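Local coordinates for protein vacuolar aminopeptidase 1 (Saccharomyces cerevisiae, PDB 5JGF) that removes N-terminal amino acids from peptides and proteins as a zinc-dependent vacuolar enzyme and is the major cargo of the cytoplasm-to-vacuole targeting pathway, at residues D[22-27]-D[239-244]; D[132-137]-D[216-221]; D[371-374]-D[380-383]; D[386-391]-D[426-431]. All coordinates share one frame; numbering follows the deposited sequence.

Overall arrangement
The four contacts form two touching pairs. Contacts 1 and 2 share the six-stranded antiparallel sheet: strands 233-242 and 132-140 are neighbours there, the turn leading into helix 25-38 meets Phe241 in contact 1, and helix 216-226 meets Ile134 in contact 2. Contacts 3 and 4, with centres about 7 Å apart, belong to the nine-stranded mixed sheet, where strands 369-372 and 426-434 are neighbours and helix 383-396 follows the loop of contact 3. Contacts 1, 2 and 4 are buried, while contact 3 is partly exposed. Contacts 2 and 4 are wholly apolar helix-on-sheet packing; contact 1 mixes a CH-pi contact with a water bridge, and contact 3 turns on a hydroxyl-to-carbonyl hydrogen bond.

Contact 1 of 4, residues D[22-27]-D[239-244]; sequences NPTTYH and DLFDVQ
The turn that opens helix 25-38 meets the end of strand 233-242 through Pro23, which lies on the ring of Phe241, and through Thr24, the N-cap residue of the helix. Pro23 CB is 3.4 Å from the centroid of the Phe241 ring and 7° off the ring normal, a CH-pi contact over one face. Pro23 CG sits farther along the same face, 3.5 Å from Phe241 CZ. Phe241 CG stands between its own backbone N and carbonyl carbon (chi1 47°), which brings the ring alongside the proline. With an alanine here, Pro23 would probably lose the flat surface it rests on, and a gap would open between helix start and strand. Thr24 uses its methyl, CG2, lying 3.6 Å from Asp239 OD1, while Thr24 OG1 is held 2.6 Å from His27 ND1 in a hydrogen bond. A water donates both to Pro23 O, at 2.9 Å, and to Asp239 OD1, at 3.1 Å; Asp239 OD2 forms a salt bridge with Lys98. No direct hydrogen bond joins the two segments: proline and phenyl ring supply the apolar contact, water links the polar atoms, and the carboxylate, near the helix's N-terminal end, is likely to interact favourably with the helix dipole.

Contact 2 of 4, residues D[132-137]-D[216-221]; sequences LGIGGR and IHLLRY
Ile134 reaches from strand 132-140 to helix 216-226, touching Leu218 with one branch and Tyr221 with the other. Its CB points from the strand toward the helix and forks there. The short branch ends at once in Ile134 CG2, which lies near the plane of the Tyr221 ring, at its edge, 4.2 Å from Tyr221 CE1. The long branch runs through CG1, which is set opposite the backbone N (chi1 -175°), and continues extended, so that CG1 acts as a spacer and the terminal methyl makes the contact: Ile134 CD1 meets Leu218 CD1 at 3.9 Å. This reach matters because the backbones stay well apart, with Ile134 CA and Leu218 CA separated by 10.1 Å. Leu218 and Tyr221, three residues apart, present the same side of the helix, and the isoleucine touches them with separate methyls. On the strand, Gly133 and Gly135 flank it. Around this meeting Ile134 also packs on Leu238 and Leu240 of strand 233-242 and on Leu99 of strand 96-99, which touches Leu218 too. Helix 216-226 thus rests on the sheet face that carries Leu240, and Ile251 of a neighbouring subunit packs against both Leu218 and Tyr221.

Contact 3 of 4, residues D[371-374]-D[380-383]; sequences LSLD and ATDV
A side-chain-to-main-chain hydrogen bond ties Thr381, in the loop just before helix 383-396, back to Ser372 of strand 369-372. Thr381 OG1 donates to Ser372 O over 2.7 Å, and the C=O...donor angle of 163° places the hydroxyl almost straight ahead of the carbonyl. Thr381 OG1 is also hydrogen-bonded to the backbone N of Asp429 on strand 426-434, so one hydroxyl joins the loop to two neighbouring strands. Thr381 CG2 lies opposite the backbone N, with OG1 on the other branch (chi1 -55°); this leaves the methyl to pack on Leu373 CD2 at 3.8 Å and, more loosely, on Leu371 CG at 4.4 Å. The loop belongs to a beta-alpha-beta crossover, in which strand 369-372, helix 383-396 and the parallel strand 400-403 follow one another. Asp382 caps the helix: its OD1 accepts from Gly385 N, while OD2 forms a salt bridge with Arg426. A valine in place of Thr381 would probably leave Ser372 O without this donor and Asp429 N without its hydroxyl partner. Farther along, a water accepts from Asp374 N at 3.1 Å and lies 2.6 Å from Thr381 O. Ser372 OG turns to Asn346 ND2, and its side chain is about 7 Å from that of the zinc ligand Asp344.

Contact 4 of 4, residues D[386-391]-D[426-431]; sequences TALVEE and RTIDLG
Val389 of helix 383-396 pushes its CG2 methyl into the hollow between Ile428 and Leu430, two residues apart on the same face of strand 426-434. The fit is closest on the isoleucine: Val389 CG2 lies 3.8 Å from Ile428 CG2 and equally far from Ile428 CD1, so the methyl sits against both branch ends. Leu430 CD2 flanks it as well, 4.1 Å from Val389 CG2. The valine's CG1 takes the place opposite the backbone N (chi1 168°), leaving CG2 as the knob. The isoleucine is in turn a bump toward the helix: Ile428 CD1 reaches on to Leu388 CD2 at 4.1 Å, and those two side chains meet at about a right angle, whereas Val389 and Ile428 pass each other in opposite directions. Helix and strand segments approach to 9.5 Å between axes and cross at -61°. Leu371 of the adjacent strand touches Val389, Ile428 and Leu430, and Phe455 of helix 448-468 packs on Val389 and Leu430. Asp429, between the two apolar residues, is hydrogen-bonded through OD1 to Thr414 and Ser342. Such helix-on-sheet layering is characteristic of the alpha/beta catalytic domain of M18 metallopeptidases, in which the neighbouring strand 339-347 carries the zinc ligand Asp344.

Contact 1 of 4, residues D[22-27]-D[239-244]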
loop_
_atom_site.group_PDB
_atom_site.type_symbol
_atom_site.label_atom_id
_atom_site.label_comp_id
_atom_site.label_asym_id
_atom_site.label_seq_id
_atom_site.Cartn_x
_atom_site.Cartn_y
_atom_site.Cartn_z
ATOM N N ASN D 22 -25.225 -45.933 -2.815
ATOM C CA ASN D 22 -25.329 -45.516 -1.416
ATOM C C ASN D 22 -24.660 -44.153 -1.240
ATOM O O ASN D 22 -23.602 -44.037 -0.628
ATOM C CB ASN D 22 -24.654 -46.570 -0.541
ATOM C CG ASN D 22 -25.237 -47.951 -0.760
ATOM O OD1 ASN D 22 -26.296 -48.277 -0.230
ATOM N ND2 ASN D 22 -24.563 -48.760 -1.576
ATOM N N PRO D 23 -25.299 -43.097 -1.759
ATOM C CA PRO D 23 -24.814 -41.714 -1.712
ATOM C C PRO D 23 -24.631 -41.031 -0.363
ATOM O O PRO D 23 -23.719 -40.218 -0.209
ATOM C CB PRO D 23 -25.814 -40.978 -2.598
ATOM C CG PRO D 23 -27.090 -41.717 -2.315
ATOM C CD PRO D 23 -26.638 -43.158 -2.375
ATOM N N THR D 24 -25.490 -41.336 0.607
ATOM C CA THR D 24 -25.377 -40.701 1.918
ATOM C C THR D 24 -24.831 -41.652 2.978
ATOM O O THR D 24 -24.798 -42.869 2.784
ATOM C CB THR D 24 -26.739 -40.176 2.408
ATOM O OG1 THR D 24 -27.553 -41.277 2.836
ATOM C CG2 THR D 24 -27.456 -39.430 1.284
ATOM N N THR D 25 -24.400 -41.090 4.101
ATOM C CA THR D 25 -23.863 -41.898 5.188
ATOM C C THR D 25 -24.901 -42.940 5.617
ATOM O O THR D 25 -24.560 -44.093 5.897
ATOM C CB THR D 25 -23.482 -41.012 6.386
ATOM O OG1 THR D 25 -22.592 -39.977 5.942
ATOM C CG2 THR D 25 -22.779 -41.836 7.461
ATOM N N TYR D 26 -26.167 -42.538 5.653
ATOM C CA TYR D 26 -27.243 -43.457 6.026
ATOM C C TYR D 26 -27.279 -44.678 5.112
ATOM O O TYR D 26 -27.417 -45.806 5.589
ATOM C CB TYR D 26 -28.600 -42.756 5.962
ATOM C CG TYR D 26 -28.785 -41.678 7.002
ATOM C CD1 TYR D 26 -28.885 -41.997 8.357
ATOM C CD2 TYR D 26 -28.862 -40.336 6.632
ATOM C CE1 TYR D 26 -29.062 -41.004 9.320
ATOM C CE2 TYR D 26 -29.036 -39.336 7.586
ATOM C CZ TYR D 26 -29.135 -39.675 8.923
ATOM O OH TYR D 26 -29.299 -38.686 9.868
ATOM N N HIS D 27 -27.163 -44.456 3.802
ATOM C CA HIS D 27 -27.187 -45.565 2.842
ATOM C C HIS D 27 -25.980 -46.469 3.029
ATOM O O HIS D 27 -26.097 -47.691 2.968
ATOM C CB HIS D 27 -27.189 -45.064 1.388
ATOM C CG HIS D 27 -28.443 -44.351 0.988
ATOM N ND1 HIS D 27 -28.597 -42.987 1.109
ATOM C CD2 HIS D 27 -29.607 -44.816 0.473
ATOM C CE1 HIS D 27 -29.801 -42.642 0.688
ATOM N NE2 HIS D 27 -30.435 -43.733 0.296
ATOM N N ASP D 239 -29.152 -34.911 1.901
ATOM C CA ASP D 239 -27.918 -34.402 1.303
ATOM C C ASP D 239 -28.175 -34.126 -0.169
ATOM O O ASP D 239 -29.143 -34.620 -0.751
ATOM C CB ASP D 239 -26.800 -35.454 1.265
ATOM C CG ASP D 239 -26.318 -35.895 2.620
ATOM O OD1 ASP D 239 -25.407 -36.748 2.623
ATOM O OD2 ASP D 239 -26.815 -35.417 3.654
ATOM N N LEU D 240 -27.272 -33.350 -0.759
ATOM C CA LEU D 240 -27.269 -33.098 -2.190
ATOM C C LEU D 240 -25.906 -33.689 -2.522
ATOM O O LEU D 240 -24.926 -33.420 -1.823
ATOM C CB LEU D 240 -27.294 -31.608 -2.524
ATOM C CG LEU D 240 -28.640 -30.902 -2.390
ATOM C CD1 LEU D 240 -28.523 -29.530 -3.049
ATOM C CD2 LEU D 240 -29.744 -31.718 -3.073
ATOM N N PHE D 241 -25.838 -34.506 -3.567
ATOM C CA PHE D 241 -24.585 -35.156 -3.932
ATOM C C PHE D 241 -24.480 -35.358 -5.436
ATOM O O PHE D 241 -25.483 -35.319 -6.145
ATOM C CB PHE D 241 -24.521 -36.512 -3.232
ATOM C CG PHE D 241 -25.790 -37.306 -3.367
ATOM C CD1 PHE D 241 -26.083 -37.981 -4.550
ATOM C CD2 PHE D 241 -26.723 -37.323 -2.335
ATOM C CE1 PHE D 241 -27.295 -38.662 -4.705
ATOM C CE2 PHE D 241 -27.938 -38.000 -2.478
ATOM C CZ PHE D 241 -28.224 -38.671 -3.666
ATOM N N ASP D 242 -23.257 -35.585 -5.911
ATOM C CA ASP D 242 -23.003 -35.804 -7.334
ATOM C C ASP D 242 -23.574 -37.164 -7.737
ATOM O O ASP D 242 -23.254 -38.180 -7.117
ATOM C CB ASP D 242 -21.491 -35.792 -7.604
ATOM C CG ASP D 242 -21.155 -35.669 -9.080
ATOM O OD1 ASP D 242 -21.993 -36.044 -9.927
ATOM O OD2 ASP D 242 -20.042 -35.205 -9.396
ATOM N N VAL D 243 -24.414 -37.185 -8.770
ATOM C CA VAL D 243 -25.006 -38.438 -9.235
ATOM C C VAL D 243 -24.222 -39.089 -10.366
ATOM O O VAL D 243 -24.670 -40.088 -10.927
ATOM C CB VAL D 243 -26.462 -38.248 -9.727
ATOM C CG1 VAL D 243 -27.352 -37.830 -8.578
ATOM C CG2 VAL D 243 -26.505 -37.226 -10.850
ATOM N N GLN D 244 -23.065 -38.535 -10.722
ATOM C CA GLN D 244 -22.283 -39.138 -11.798
ATOM C C GLN D 244 -21.624 -40.418 -11.297
ATOM O O GLN D 244 -20.800 -40.395 -10.381
ATOM C CB GLN D 244 -21.211 -38.177 -12.321
ATOM C CG GLN D 244 -20.386 -38.776 -13.467
ATOM C CD GLN D 244 -19.339 -37.818 -14.011
ATOM O OE1 GLN D 244 -18.853 -36.942 -13.298
ATOM N NE2 GLN D 244 -18.971 -37.999 -15.278
HETATM O O HOH W 1 -23.500 -37.410 0.263
HETATM O O HOH W 2 -24.141 -38.215 4.114
#

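Contact 2 of 4, residues D[132-137]-D[216-221]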
loop_
_atom_site.group_PDB
_atom_site.type_symbol
_atom_site.label_atom_id
_atom_site.label_comp_id
_atom_site.label_asym_id
_atom_site.label_seq_id
_atom_site.Cartn_x
_atom_site.Cartn_y
_atom_site.Cartn_z
ATOM N N LEU D 132 -26.603 -32.731 -9.356
ATOM C CA LEU D 132 -26.844 -33.123 -7.972
ATOM C C LEU D 132 -28.163 -33.831 -7.690
ATOM O O LEU D 132 -29.236 -33.330 -8.022
ATOM C CB LEU D 132 -26.754 -31.894 -7.064
ATOM C CG LEU D 132 -25.469 -31.063 -7.168
ATOM C CD1 LEU D 132 -25.545 -29.891 -6.192
ATOM C CD2 LEU D 132 -24.249 -31.938 -6.865
ATOM N N GLY D 133 -28.065 -34.997 -7.060
ATOM C CA GLY D 133 -29.253 -35.741 -6.692
ATOM C C GLY D 133 -29.534 -35.409 -5.240
ATOM O O GLY D 133 -28.739 -34.722 -4.590
ATOM N N ILE D 134 -30.660 -35.879 -4.720
ATOM C CA ILE D 134 -31.006 -35.625 -3.330
ATOM C C ILE D 134 -31.320 -36.958 -2.668
ATOM O O ILE D 134 -31.853 -37.865 -3.305
ATOM C CB ILE D 134 -32.218 -34.667 -3.218
ATOM C CG1 ILE D 134 -32.475 -34.318 -1.750
ATOM C CG2 ILE D 134 -33.456 -35.295 -3.875
ATOM C CD1 ILE D 134 -33.452 -33.157 -1.560
ATOM N N GLY D 135 -30.969 -37.090 -1.398
ATOM C CA GLY D 135 -31.228 -38.341 -0.713
ATOM C C GLY D 135 -30.913 -38.249 0.757
ATOM O O GLY D 135 -30.311 -37.279 1.215
ATOM N N GLY D 136 -31.320 -39.266 1.507
ATOM C CA GLY D 136 -31.059 -39.250 2.928
ATOM C C GLY D 136 -32.147 -39.920 3.735
ATOM O O GLY D 136 -32.903 -40.750 3.223
ATOM N N ARG D 137 -32.233 -39.532 5.001
ATOM C CA ARG D 137 -33.197 -40.106 5.927
ATOM C C ARG D 137 -34.452 -39.272 6.139
ATOM O O ARG D 137 -34.385 -38.058 6.337
ATOM C CB ARG D 137 -32.507 -40.335 7.273
ATOM C CG ARG D 137 -33.356 -41.034 8.318
ATOM C CD ARG D 137 -32.596 -41.141 9.630
ATOM N NE ARG D 137 -33.196 -42.125 10.522
ATOM C CZ ARG D 137 -32.736 -42.420 11.732
ATOM N NH1 ARG D 137 -33.353 -43.335 12.469
ATOM N NH2 ARG D 137 -31.666 -41.802 12.209
ATOM N N ILE D 216 -43.773 -27.532 -1.239
ATOM C CA ILE D 216 -44.665 -28.670 -1.406
ATOM C C ILE D 216 -44.199 -29.653 -2.476
ATOM O O ILE D 216 -44.426 -30.858 -2.349
ATOM C CB ILE D 216 -46.106 -28.197 -1.723
ATOM C CG1 ILE D 216 -47.071 -29.379 -1.611
ATOM C CG2 ILE D 216 -46.173 -27.593 -3.121
ATOM C CD1 ILE D 216 -47.123 -29.981 -0.228
ATOM N N HIS D 217 -43.547 -29.153 -3.522
ATOM C CA HIS D 217 -43.055 -30.024 -4.585
ATOM C C HIS D 217 -42.035 -31.013 -4.033
ATOM O O HIS D 217 -42.087 -32.207 -4.335
ATOM C CB HIS D 217 -42.429 -29.192 -5.702
ATOM N N LEU D 218 -41.109 -30.512 -3.220
ATOM C CA LEU D 218 -40.083 -31.360 -2.621
ATOM C C LEU D 218 -40.694 -32.361 -1.644
ATOM O O LEU D 218 -40.320 -33.533 -1.637
ATOM C CB LEU D 218 -39.037 -30.507 -1.896
ATOM C CG LEU D 218 -37.942 -31.269 -1.131
ATOM C CD1 LEU D 218 -37.194 -32.210 -2.072
ATOM C CD2 LEU D 218 -36.973 -30.279 -0.498
ATOM N N LEU D 219 -41.635 -31.900 -0.824
ATOM C CA LEU D 219 -42.282 -32.789 0.140
ATOM C C LEU D 219 -43.005 -33.933 -0.575
ATOM O O LEU D 219 -42.901 -35.090 -0.171
ATOM C CB LEU D 219 -43.270 -32.006 1.016
ATOM C CG LEU D 219 -42.638 -30.992 1.982
ATOM C CD1 LEU D 219 -43.718 -30.270 2.774
ATOM C CD2 LEU D 219 -41.685 -31.725 2.924
ATOM N N ARG D 220 -43.730 -33.608 -1.642
ATOM C CA ARG D 220 -44.455 -34.624 -2.405
ATOM C C ARG D 220 -43.487 -35.610 -3.047
ATOM O O ARG D 220 -43.736 -36.818 -3.073
ATOM C CB ARG D 220 -45.305 -33.970 -3.497
ATOM C CG ARG D 220 -46.506 -33.197 -2.975
ATOM C CD ARG D 220 -47.133 -32.355 -4.077
ATOM N NE ARG D 220 -48.352 -31.692 -3.630
ATOM C CZ ARG D 220 -48.930 -30.676 -4.265
ATOM N NH1 ARG D 220 -48.400 -30.199 -5.384
ATOM N NH2 ARG D 220 -50.041 -30.138 -3.779
ATOM N N TYR D 221 -42.375 -35.088 -3.554
ATOM C CA TYR D 221 -41.377 -35.920 -4.207
ATOM C C TYR D 221 -40.729 -36.945 -3.274
ATOM O O TYR D 221 -40.680 -38.133 -3.600
ATOM C CB TYR D 221 -40.300 -35.038 -4.854
ATOM C CG TYR D 221 -39.229 -35.825 -5.575
ATOM C CD1 TYR D 221 -37.944 -35.939 -5.046
ATOM C CD2 TYR D 221 -39.514 -36.492 -6.766
ATOM C CE1 TYR D 221 -36.970 -36.704 -5.682
ATOM C CE2 TYR D 221 -38.549 -37.260 -7.408
ATOM C CZ TYR D 221 -37.280 -37.364 -6.861
ATOM O OH TYR D 221 -36.338 -38.147 -7.480
#

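Contact 3 of 4, residues D[371-374]-D[380-383]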
loop_
_atom_site.group_PDB
_atom_site.type_symbol
_atom_site.label_atom_id
_atom_site.label_comp_id
_atom_site.label_asym_id
_atom_site.label_seq_id
_atom_site.Cartn_x
_atom_site.Cartn_y
_atom_site.Cartn_z
ATOM N N LEU D 371 1.294 -45.733 4.514
ATOM C CA LEU D 371 1.436 -45.424 5.923
ATOM C C LEU D 371 1.472 -43.900 6.058
ATOM O O LEU D 371 2.185 -43.224 5.310
ATOM C CB LEU D 371 2.739 -46.042 6.434
ATOM C CG LEU D 371 2.814 -46.613 7.848
ATOM C CD1 LEU D 371 1.601 -47.489 8.151
ATOM C CD2 LEU D 371 4.099 -47.421 7.957
ATOM N N SER D 372 0.684 -43.362 6.985
ATOM C CA SER D 372 0.637 -41.917 7.212
ATOM C C SER D 372 1.525 -41.598 8.403
ATOM O O SER D 372 1.274 -42.055 9.524
ATOM C CB SER D 372 -0.795 -41.456 7.489
ATOM O OG SER D 372 -1.627 -41.665 6.359
ATOM N N LEU D 373 2.564 -40.809 8.154
ATOM C CA LEU D 373 3.522 -40.461 9.189
ATOM C C LEU D 373 3.584 -38.964 9.443
ATOM O O LEU D 373 3.566 -38.168 8.505
ATOM C CB LEU D 373 4.908 -40.961 8.781
ATOM C CG LEU D 373 5.022 -42.454 8.470
ATOM C CD1 LEU D 373 5.781 -42.653 7.167
ATOM C CD2 LEU D 373 5.717 -43.162 9.624
ATOM N N ASP D 374 3.662 -38.593 10.715
ATOM C CA ASP D 374 3.753 -37.189 11.102
ATOM C C ASP D 374 4.365 -37.086 12.488
ATOM O O ASP D 374 3.882 -37.710 13.434
ATOM C CB ASP D 374 2.381 -36.529 11.124
ATOM C CG ASP D 374 2.474 -35.040 11.344
ATOM O OD1 ASP D 374 2.838 -34.332 10.385
ATOM O OD2 ASP D 374 2.205 -34.578 12.474
ATOM N N ALA D 380 -1.145 -40.873 14.560
ATOM C CA ALA D 380 -0.754 -41.604 15.770
ATOM C C ALA D 380 0.368 -42.613 15.512
ATOM O O ALA D 380 0.925 -43.190 16.452
ATOM C CB ALA D 380 -1.966 -42.318 16.353
ATOM N N THR D 381 0.691 -42.816 14.239
ATOM C CA THR D 381 1.730 -43.756 13.820
ATOM C C THR D 381 3.049 -43.562 14.573
ATOM O O THR D 381 3.552 -42.439 14.685
ATOM C CB THR D 381 1.997 -43.617 12.305
ATOM O OG1 THR D 381 0.766 -43.778 11.590
ATOM C CG2 THR D 381 2.991 -44.673 11.830
ATOM N N ASP D 382 3.601 -44.656 15.096
ATOM C CA ASP D 382 4.869 -44.599 15.821
ATOM C C ASP D 382 5.860 -45.611 15.241
ATOM O O ASP D 382 5.522 -46.361 14.320
ATOM C CB ASP D 382 4.665 -44.846 17.326
ATOM C CG ASP D 382 4.089 -46.221 17.633
ATOM O OD1 ASP D 382 4.053 -47.082 16.731
ATOM O OD2 ASP D 382 3.680 -46.440 18.794
ATOM N N VAL D 383 7.077 -45.635 15.782
ATOM C CA VAL D 383 8.118 -46.524 15.270
ATOM C C VAL D 383 7.774 -48.008 15.352
ATOM O O VAL D 383 8.058 -48.760 14.421
ATOM C CB VAL D 383 9.480 -46.249 15.972
ATOM C CG1 VAL D 383 9.431 -46.685 17.429
ATOM C CG2 VAL D 383 10.602 -46.948 15.218
HETATM O O HOH W 3 3.034 -40.339 13.193
#

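Contact 4 of 4, residues D[386-391]-D[426-431]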
loop_
_atom_site.group_PDB
_atom_site.type_symbol
_atom_site.label_atom_id
_atom_site.label_comp_id
_atom_site.label_asym_id
_atom_site.label_seq_id
_atom_site.Cartn_x
_atom_site.Cartn_y
_atom_site.Cartn_z
ATOM N N THR D 386 5.019 -48.756 12.811
ATOM C CA THR D 386 5.551 -48.744 11.456
ATOM C C THR D 386 6.213 -50.094 11.190
ATOM O O THR D 386 5.990 -50.713 10.149
ATOM C CB THR D 386 6.592 -47.616 11.273
ATOM O OG1 THR D 386 5.948 -46.344 11.423
ATOM C CG2 THR D 386 7.234 -47.691 9.894
ATOM N N ALA D 387 7.017 -50.548 12.146
ATOM C CA ALA D 387 7.706 -51.828 12.018
ATOM C C ALA D 387 6.704 -52.975 11.900
ATOM O O ALA D 387 6.883 -53.886 11.090
ATOM C CB ALA D 387 8.620 -52.050 13.222
ATOM N N LEU D 388 5.646 -52.923 12.704
ATOM C CA LEU D 388 4.627 -53.965 12.684
ATOM C C LEU D 388 3.948 -54.070 11.328
ATOM O O LEU D 388 3.757 -55.167 10.808
ATOM C CB LEU D 388 3.581 -53.713 13.774
ATOM C CG LEU D 388 2.446 -54.744 13.824
ATOM C CD1 LEU D 388 2.025 -54.972 15.255
ATOM C CD2 LEU D 388 1.274 -54.270 12.978
ATOM N N VAL D 389 3.581 -52.929 10.751
ATOM C CA VAL D 389 2.931 -52.926 9.449
ATOM C C VAL D 389 3.883 -53.402 8.353
ATOM O O VAL D 389 3.481 -54.123 7.440
ATOM C CB VAL D 389 2.392 -51.515 9.092
ATOM C CG1 VAL D 389 1.995 -51.453 7.619
ATOM C CG2 VAL D 389 1.191 -51.195 9.967
ATOM N N GLU D 390 5.150 -53.014 8.443
ATOM C CA GLU D 390 6.106 -53.433 7.429
ATOM C C GLU D 390 6.392 -54.932 7.541
ATOM O O GLU D 390 6.566 -55.611 6.531
ATOM C CB GLU D 390 7.385 -52.588 7.536
ATOM C CG GLU D 390 7.077 -51.093 7.377
ATOM C CD GLU D 390 8.302 -50.196 7.277
ATOM O OE1 GLU D 390 9.248 -50.361 8.073
ATOM O OE2 GLU D 390 8.303 -49.300 6.404
ATOM N N GLU D 391 6.419 -55.454 8.763
ATOM C CA GLU D 391 6.658 -56.885 8.966
ATOM C C GLU D 391 5.428 -57.640 8.464
ATOM O O GLU D 391 5.536 -58.653 7.770
ATOM C CB GLU D 391 6.890 -57.178 10.453
ATOM C CG GLU D 391 6.970 -58.660 10.813
ATOM C CD GLU D 391 8.104 -59.382 10.109
ATOM O OE1 GLU D 391 9.239 -58.857 10.118
ATOM O OE2 GLU D 391 7.863 -60.478 9.558
ATOM N N ARG D 426 -1.819 -48.914 20.901
ATOM C CA ARG D 426 -0.954 -48.481 19.813
ATOM C C ARG D 426 -1.832 -48.381 18.570
ATOM O O ARG D 426 -2.534 -49.330 18.203
ATOM C CB ARG D 426 0.180 -49.486 19.608
ATOM C CG ARG D 426 1.050 -49.206 18.400
ATOM C CD ARG D 426 2.400 -49.890 18.529
ATOM N NE ARG D 426 3.325 -49.134 19.372
ATOM C CZ ARG D 426 3.943 -49.628 20.441
ATOM N NH1 ARG D 426 4.774 -48.866 21.137
ATOM N NH2 ARG D 426 3.720 -50.880 20.826
ATOM N N THR D 427 -1.792 -47.218 17.928
ATOM C CA THR D 427 -2.614 -46.957 16.756
ATOM C C THR D 427 -1.749 -46.560 15.568
ATOM O O THR D 427 -0.797 -45.792 15.711
ATOM C CB THR D 427 -3.616 -45.830 17.072
ATOM O OG1 THR D 427 -4.450 -46.240 18.166
ATOM C CG2 THR D 427 -4.476 -45.498 15.858
ATOM N N ILE D 428 -2.089 -47.089 14.398
ATOM C CA ILE D 428 -1.342 -46.817 13.181
ATOM C C ILE D 428 -2.229 -46.158 12.135
ATOM O O ILE D 428 -3.241 -46.727 11.720
ATOM C CB ILE D 428 -0.777 -48.129 12.599
ATOM C CG1 ILE D 428 0.017 -48.860 13.686
ATOM C CG2 ILE D 428 0.107 -47.840 11.385
ATOM C CD1 ILE D 428 0.050 -50.358 13.522
ATOM N N ASP D 429 -1.858 -44.951 11.719
ATOM C CA ASP D 429 -2.621 -44.247 10.699
ATOM C C ASP D 429 -2.080 -44.631 9.331
ATOM O O ASP D 429 -0.883 -44.527 9.071
ATOM C CB ASP D 429 -2.520 -42.730 10.900
ATOM C CG ASP D 429 -3.578 -42.196 11.852
ATOM O OD1 ASP D 429 -4.763 -42.132 11.455
ATOM O OD2 ASP D 429 -3.227 -41.848 12.995
ATOM N N LEU D 430 -2.972 -45.100 8.467
ATOM C CA LEU D 430 -2.606 -45.503 7.118
ATOM C C LEU D 430 -3.871 -45.493 6.281
ATOM O O LEU D 430 -4.952 -45.201 6.784
ATOM C CB LEU D 430 -1.988 -46.907 7.128
ATOM C CG LEU D 430 -2.700 -48.020 7.913
ATOM C CD1 LEU D 430 -4.052 -48.334 7.297
ATOM C CD2 LEU D 430 -1.814 -49.272 7.916
ATOM N N GLY D 431 -3.744 -45.812 5.003
ATOM C CA GLY D 431 -4.923 -45.823 4.166
ATOM C C GLY D 431 -4.585 -45.974 2.708
ATOM O O GLY D 431 -3.419 -46.095 2.339
#